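Local coordinates for hypothetical protein PH1313 (Pyrococcus horikoshii, PDB 1VBK), which is of uncharacterised function but probably binds ATP and, through its THUMP domain, RNA, like the related thiamine-biosynthesis and tRNA-modification protein ThiI, at residues A82-I87 / F120-L125; V111-I116 / E126-V131. All blocks are in the same frame, centred on the assembly; numbering follows the deposited sequence.

Contact 1 of 2, residues A82-I87 / F120-L125; sequences ASLEKI and FPLDSL
In the THUMP domain, the start of helix 84-102 and the residues just before it pack here against the loop that leads into helix 124-138. Phe120 carries most of the contact. Its CG lies anti to the backbone N (chi1 -161°), and the ring reaches across to the 82-87 segment. The ring meets that segment largely with its edge. Phe120 CE1 is 3.3 Å from Ala82 O, so a C-H of the ring rim faces a carbonyl oxygen. Phe120 CZ lies 4.0 Å from Leu84 N, which sits in the plane of the ring. The methyl of Ala82 adds a looser touch, CB to Phe120 CD1 at 4.3 Å. Ile87 comes from the opposite direction, and its CD1 is 3.9 Å from Phe120 CZ.

Strand 150-157 packs on the same group. Ile156 touches Ala82, Ile87 and Phe120, so the ring is part of the seam between helix and sheet. Ile127 of helix 124-138 also packs on Phe120 and Leu122.

Both segments run into helices through capped ends. Ser83 is the N-cap of helix 84-102, and its OG accepts from Lys86 N at 3.0 Å in a fairly straight bond of 163°. Asp123 is the N-cap of helix 124-138, with OD1 bonded to Glu126 N. The caps use backbone N-H groups of the first turns, while the side chains that meet across the segments are apolar. At the partly exposed margin two leucine side chains cross at about a right angle, with Leu84 CD2 4.2 Å from Leu122 CD1.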
loop_
_atom_site.group_PDB
_atom_site.type_symbol
_atom_site.label_atom_id
_atom_site.label_comp_id
_atom_site.label_asym_id
_atom_site.label_seq_id
_atom_site.Cartn_x
_atom_site.Cartn_y
_atom_site.Cartn_z
ATOM N N ALA A 82 16.822 16.860 -38.703
ATOM C CA ALA A 82 16.310 15.845 -39.614
ATOM C C ALA A 82 16.222 16.287 -41.074
ATOM O O ALA A 82 15.160 16.686 -41.548
ATOM C CB ALA A 82 14.947 15.358 -39.134
ATOM N N SER A 83 17.353 16.229 -41.769
ATOM C CA SER A 83 17.425 16.559 -43.190
ATOM C C SER A 83 18.118 15.343 -43.789
ATOM O O SER A 83 18.960 14.736 -43.130
ATOM C CB SER A 83 18.271 17.813 -43.436
ATOM O OG SER A 83 19.661 17.533 -43.353
ATOM N N LEU A 84 17.772 14.975 -45.018
ATOM C CA LEU A 84 18.394 13.806 -45.627
ATOM C C LEU A 84 19.913 13.945 -45.649
ATOM O O LEU A 84 20.631 12.999 -45.343
ATOM C CB LEU A 84 17.857 13.581 -47.045
ATOM C CG LEU A 84 18.278 12.264 -47.710
ATOM C CD1 LEU A 84 17.987 11.087 -46.784
ATOM C CD2 LEU A 84 17.541 12.101 -49.032
ATOM N N GLU A 85 20.396 15.134 -45.999
ATOM C CA GLU A 85 21.831 15.398 -46.051
ATOM C C GLU A 85 22.524 15.086 -44.722
ATOM O O GLU A 85 23.535 14.383 -44.688
ATOM C CB GLU A 85 22.083 16.863 -46.419
ATOM C CG GLU A 85 23.544 17.283 -46.320
ATOM C CD GLU A 85 23.739 18.779 -46.504
ATOM O OE1 GLU A 85 23.106 19.562 -45.762
ATOM O OE2 GLU A 85 24.530 19.170 -47.387
ATOM N N LYS A 86 21.978 15.612 -43.629
ATOM C CA LYS A 86 22.560 15.393 -42.311
ATOM C C LYS A 86 22.419 13.945 -41.851
ATOM O O LYS A 86 23.333 13.396 -41.231
ATOM C CB LYS A 86 21.924 16.342 -41.294
ATOM C CG LYS A 86 22.205 17.812 -41.595
ATOM C CD LYS A 86 21.779 18.710 -40.447
ATOM C CE LYS A 86 22.262 20.135 -40.657
ATOM N NZ LYS A 86 22.092 20.935 -39.412
ATOM N N ILE A 87 21.280 13.331 -42.149
ATOM C CA ILE A 87 21.058 11.935 -41.776
ATOM C C ILE A 87 22.071 11.046 -42.518
ATOM O O ILE A 87 22.665 10.146 -41.925
ATOM C CB ILE A 87 19.614 11.487 -42.120
ATOM C CG1 ILE A 87 18.618 12.164 -41.167
ATOM C CG2 ILE A 87 19.490 9.973 -42.025
ATOM C CD1 ILE A 87 17.157 11.914 -41.525
ATOM N N PHE A 120 8.635 14.095 -41.458
ATOM C CA PHE A 120 9.684 13.874 -42.454
ATOM C C PHE A 120 9.023 13.372 -43.739
ATOM O O PHE A 120 8.151 12.505 -43.694
ATOM C CB PHE A 120 10.705 12.845 -41.955
ATOM C CG PHE A 120 12.017 12.886 -42.693
ATOM C CD1 PHE A 120 12.847 14.001 -42.599
ATOM C CD2 PHE A 120 12.424 11.817 -43.484
ATOM C CE1 PHE A 120 14.065 14.048 -43.281
ATOM C CE2 PHE A 120 13.639 11.851 -44.172
ATOM C CZ PHE A 120 14.462 12.972 -44.069
ATOM N N PRO A 121 9.429 13.914 -44.900
ATOM C CA PRO A 121 8.895 13.556 -46.222
ATOM C C PRO A 121 9.027 12.105 -46.698
ATOM O O PRO A 121 8.189 11.633 -47.465
ATOM C CB PRO A 121 9.616 14.524 -47.159
ATOM C CG PRO A 121 9.863 15.708 -46.297
ATOM C CD PRO A 121 10.334 15.071 -45.015
ATOM N N LEU A 122 10.070 11.405 -46.265
ATOM C CA LEU A 122 10.276 10.021 -46.690
ATOM C C LEU A 122 9.824 9.040 -45.618
ATOM O O LEU A 122 10.039 9.284 -44.432
ATOM C CB LEU A 122 11.759 9.775 -46.994
ATOM C CG LEU A 122 12.462 10.691 -47.999
ATOM C CD1 LEU A 122 13.910 10.257 -48.135
ATOM C CD2 LEU A 122 11.764 10.635 -49.350
ATOM N N ASP A 123 9.199 7.933 -46.019
ATOM C CA ASP A 123 8.766 6.960 -45.027
ATOM C C ASP A 123 9.955 6.109 -44.614
ATOM O O ASP A 123 11.016 6.170 -45.238
ATOM C CB ASP A 123 7.613 6.078 -45.538
ATOM C CG ASP A 123 7.930 5.374 -46.840
ATOM O OD1 ASP A 123 9.036 4.814 -46.980
ATOM O OD2 ASP A 123 7.046 5.365 -47.726
ATOM N N SER A 124 9.779 5.324 -43.558
ATOM C CA SER A 124 10.852 4.485 -43.032
ATOM C C SER A 124 11.598 3.659 -44.071
ATOM O O SER A 124 12.829 3.621 -44.065
ATOM C CB SER A 124 10.310 3.558 -41.941
ATOM O OG SER A 124 9.314 2.691 -42.446
ATOM N N LEU A 125 10.869 2.991 -44.959
ATOM C CA LEU A 125 11.525 2.169 -45.969
ATOM C C LEU A 125 12.279 3.006 -47.002
ATOM O O LEU A 125 13.291 2.562 -47.553
ATOM C CB LEU A 125 10.501 1.258 -46.654
ATOM C CG LEU A 125 9.797 0.287 -45.700
ATOM C CD1 LEU A 125 8.827 -0.573 -46.501
ATOM C CD2 LEU A 125 10.818 -0.593 -44.976
#

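Contact 2 of 2, residues V111-I116 / E126-V131; sequences VTARRI and EIQAKV. With MRD ((4R)-2-methylpentane-2,4-diol), chain C.
The side-chain amide of Gln128 reaches from its helix to the strand backbone, where Gln128 OE1 accepts from Ala113 N at 2.9 Å. The N-H points almost straight at the oxygen (171°), and the donor N lies 25° out of the carbonyl plane of the amide. Gln128 is extended beyond CG, which carries the amide alongside the strand. A water accepts from Arg114 NH1 and appears to donate to Gln128 OE1, but at 2.5 Å from that OE1 it is too close for the link to be certain. The guanidinium and amide planes are nearly coplanar, 24° apart. Arg114 NH1 itself donates to Ala113 O at 2.7 Å, from above the carbonyl plane.

Strand 108-115 and helix 124-138 belong to a beta-alpha-beta unit of the THUMP domain, completed by strand 142-143. The helix runs roughly antiparallel to the strand, and its apolar side faces the sheet. Ala113 CB meets Ile127 CG2 at 3.7 Å. Val111 and Val131 cross at about a right angle, with Val111 CG2 4.0 Å from Val131 CG1. Val131 also touches Ile87 and Ala91 of helix 84-102. A methylpentanediol, probably from the crystallisation liquor, bridges the two segments: its O4 accepts from Val111 N at 2.9 Å, and its O2 accepts from Gln128 NE2 at 3.0 Å.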
loop_
_atom_site.group_PDB
_atom_site.type_symbol
_atom_site.label_atom_id
_atom_site.label_comp_id
_atom_site.label_asym_id
_atom_site.label_seq_id
_atom_site.Cartn_x
_atom_site.Cartn_y
_atom_site.Cartn_z
ATOM N N VAL A 111 19.847 -1.016 -42.543
ATOM C CA VAL A 111 19.453 0.259 -41.974
ATOM C C VAL A 111 18.047 0.032 -41.443
ATOM O O VAL A 111 17.222 -0.619 -42.095
ATOM C CB VAL A 111 19.432 1.399 -43.030
ATOM C CG1 VAL A 111 19.009 2.714 -42.369
ATOM C CG2 VAL A 111 20.820 1.566 -43.654
ATOM N N THR A 112 17.789 0.541 -40.247
ATOM C CA THR A 112 16.486 0.395 -39.621
ATOM C C THR A 112 16.026 1.801 -39.274
ATOM O O THR A 112 16.655 2.487 -38.472
ATOM C CB THR A 112 16.587 -0.477 -38.344
ATOM O OG1 THR A 112 17.118 -1.764 -38.690
ATOM C CG2 THR A 112 15.216 -0.660 -37.705
ATOM N N ALA A 113 14.934 2.235 -39.894
ATOM C CA ALA A 113 14.428 3.576 -39.656
ATOM C C ALA A 113 13.007 3.576 -39.143
ATOM O O ALA A 113 12.203 2.713 -39.499
ATOM C CB ALA A 113 14.515 4.399 -40.940
ATOM N N ARG A 114 12.708 4.557 -38.297
ATOM C CA ARG A 114 11.374 4.704 -37.732
ATOM C C ARG A 114 11.001 6.177 -37.663
ATOM O O ARG A 114 11.776 6.994 -37.170
ATOM C CB ARG A 114 11.315 4.117 -36.316
ATOM C CG ARG A 114 11.377 2.593 -36.245
ATOM C CD ARG A 114 10.078 1.956 -36.734
ATOM N NE ARG A 114 10.139 0.498 -36.690
ATOM C CZ ARG A 114 10.842 -0.250 -37.536
ATOM N NH1 ARG A 114 11.544 0.319 -38.506
ATOM N NH2 ARG A 114 10.852 -1.570 -37.403
ATOM N N ARG A 115 9.829 6.520 -38.183
ATOM C CA ARG A 115 9.365 7.898 -38.100
ATOM C C ARG A 115 8.469 7.931 -36.875
ATOM O O ARG A 115 7.303 7.543 -36.944
ATOM C CB ARG A 115 8.553 8.301 -39.335
ATOM C CG ARG A 115 9.386 8.601 -40.573
ATOM C CD ARG A 115 8.546 9.311 -41.624
ATOM N NE ARG A 115 7.356 8.541 -41.971
ATOM C CZ ARG A 115 6.392 8.970 -42.777
ATOM N NH1 ARG A 115 6.467 10.174 -43.327
ATOM N NH2 ARG A 115 5.352 8.188 -43.035
ATOM N N ILE A 116 9.019 8.356 -35.744
ATOM C CA ILE A 116 8.203 8.406 -34.562
ATOM C C ILE A 116 7.097 9.410 -34.785
ATOM O O ILE A 116 5.925 9.143 -34.555
ATOM C CB ILE A 116 9.085 8.847 -33.394
ATOM C CG1 ILE A 116 10.282 7.905 -33.250
ATOM C CG2 ILE A 116 8.281 8.791 -32.082
ATOM C CD1 ILE A 116 9.854 6.447 -33.075
ATOM N N GLU A 126 11.790 4.215 -47.268
ATOM C CA GLU A 126 12.459 5.100 -48.216
ATOM C C GLU A 126 13.766 5.574 -47.573
ATOM O O GLU A 126 14.804 5.652 -48.228
ATOM C CB GLU A 126 11.572 6.307 -48.555
ATOM C CG GLU A 126 10.335 5.966 -49.389
ATOM C CD GLU A 126 9.497 7.188 -49.757
ATOM O OE1 GLU A 126 8.936 7.839 -48.848
ATOM O OE2 GLU A 126 9.399 7.497 -50.966
ATOM N N ILE A 127 13.708 5.885 -46.282
ATOM C CA ILE A 127 14.894 6.332 -45.559
ATOM C C ILE A 127 15.938 5.217 -45.567
ATOM O O ILE A 127 17.112 5.451 -45.857
ATOM C CB ILE A 127 14.551 6.692 -44.098
ATOM C CG1 ILE A 127 13.631 7.919 -44.065
ATOM C CG2 ILE A 127 15.827 6.961 -43.314
ATOM C CD1 ILE A 127 13.022 8.193 -42.690
ATOM N N GLN A 128 15.505 3.998 -45.255
ATOM C CA GLN A 128 16.414 2.855 -45.233
ATOM C C GLN A 128 17.091 2.655 -46.588
ATOM O O GLN A 128 18.301 2.427 -46.658
ATOM C CB GLN A 128 15.656 1.584 -44.825
ATOM C CG GLN A 128 15.080 1.680 -43.419
ATOM C CD GLN A 128 14.358 0.425 -42.953
ATOM O OE1 GLN A 128 13.790 0.409 -41.860
ATOM N NE2 GLN A 128 14.382 -0.630 -43.770
ATOM N N ALA A 129 16.314 2.751 -47.663
ATOM C CA ALA A 129 16.857 2.568 -49.009
ATOM C C ALA A 129 17.863 3.647 -49.391
ATOM O O ALA A 129 18.932 3.343 -49.922
ATOM C CB ALA A 129 15.721 2.530 -50.034
ATOM N N LYS A 130 17.519 4.904 -49.124
ATOM C CA LYS A 130 18.387 6.028 -49.458
ATOM C C LYS A 130 19.681 6.045 -48.645
ATOM O O LYS A 130 20.760 6.303 -49.182
ATOM C CB LYS A 130 17.644 7.348 -49.243
ATOM C CG LYS A 130 16.478 7.589 -50.191
ATOM C CD LYS A 130 16.956 7.857 -51.601
ATOM C CE LYS A 130 15.850 8.464 -52.454
ATOM N NZ LYS A 130 16.377 8.936 -53.768
ATOM N N VAL A 131 19.567 5.794 -47.345
ATOM C CA VAL A 131 20.742 5.779 -46.478
ATOM C C VAL A 131 21.630 4.592 -46.834
ATOM O O VAL A 131 22.855 4.703 -46.843
ATOM C CB VAL A 131 20.339 5.688 -44.985
ATOM C CG1 VAL A 131 21.576 5.466 -44.114
ATOM C CG2 VAL A 131 19.641 6.973 -44.565
HETATM C C1 MRD C . 15.486 -1.056 -47.987
HETATM C C2 MRD C . 16.527 -1.822 -47.168
HETATM O O2 MRD C . 16.061 -1.965 -45.824
HETATM C CM MRD C . 16.739 -3.203 -47.795
HETATM C C3 MRD C . 17.833 -1.022 -47.152
HETATM C C4 MRD C . 18.905 -1.699 -46.292
HETATM O O4 MRD C . 18.463 -1.789 -44.935
HETATM C C5 MRD C . 20.226 -0.932 -46.384
HETATM O O HOH W 1 12.059 -1.067 -40.774
#

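Overall arrangement
Both contacts lie in the THUMP region, with centres about 7 Å apart, and both use helix 124-138. Contact 1 joins its entry loop to the start of helix 84-102. Contact 2 lays the helix itself on strand 108-115. Each is partly buried: contact 1 around Phe120 and Ile87, contact 2 around Val111, Ala113, Ile127 and Val131. Their chemistry differs. In contact 1 apolar side chains and a ring edge beside backbone atoms meet, whereas contact 2 adds a side-chain bond to the strand backbone and a bound diol. Arg115 links them, since its NH1 lies 2.9 Å from Phe120 O, a probable hydrogen bond. Ile127 also packs on Ile156, so strand 150-157 backs both contacts.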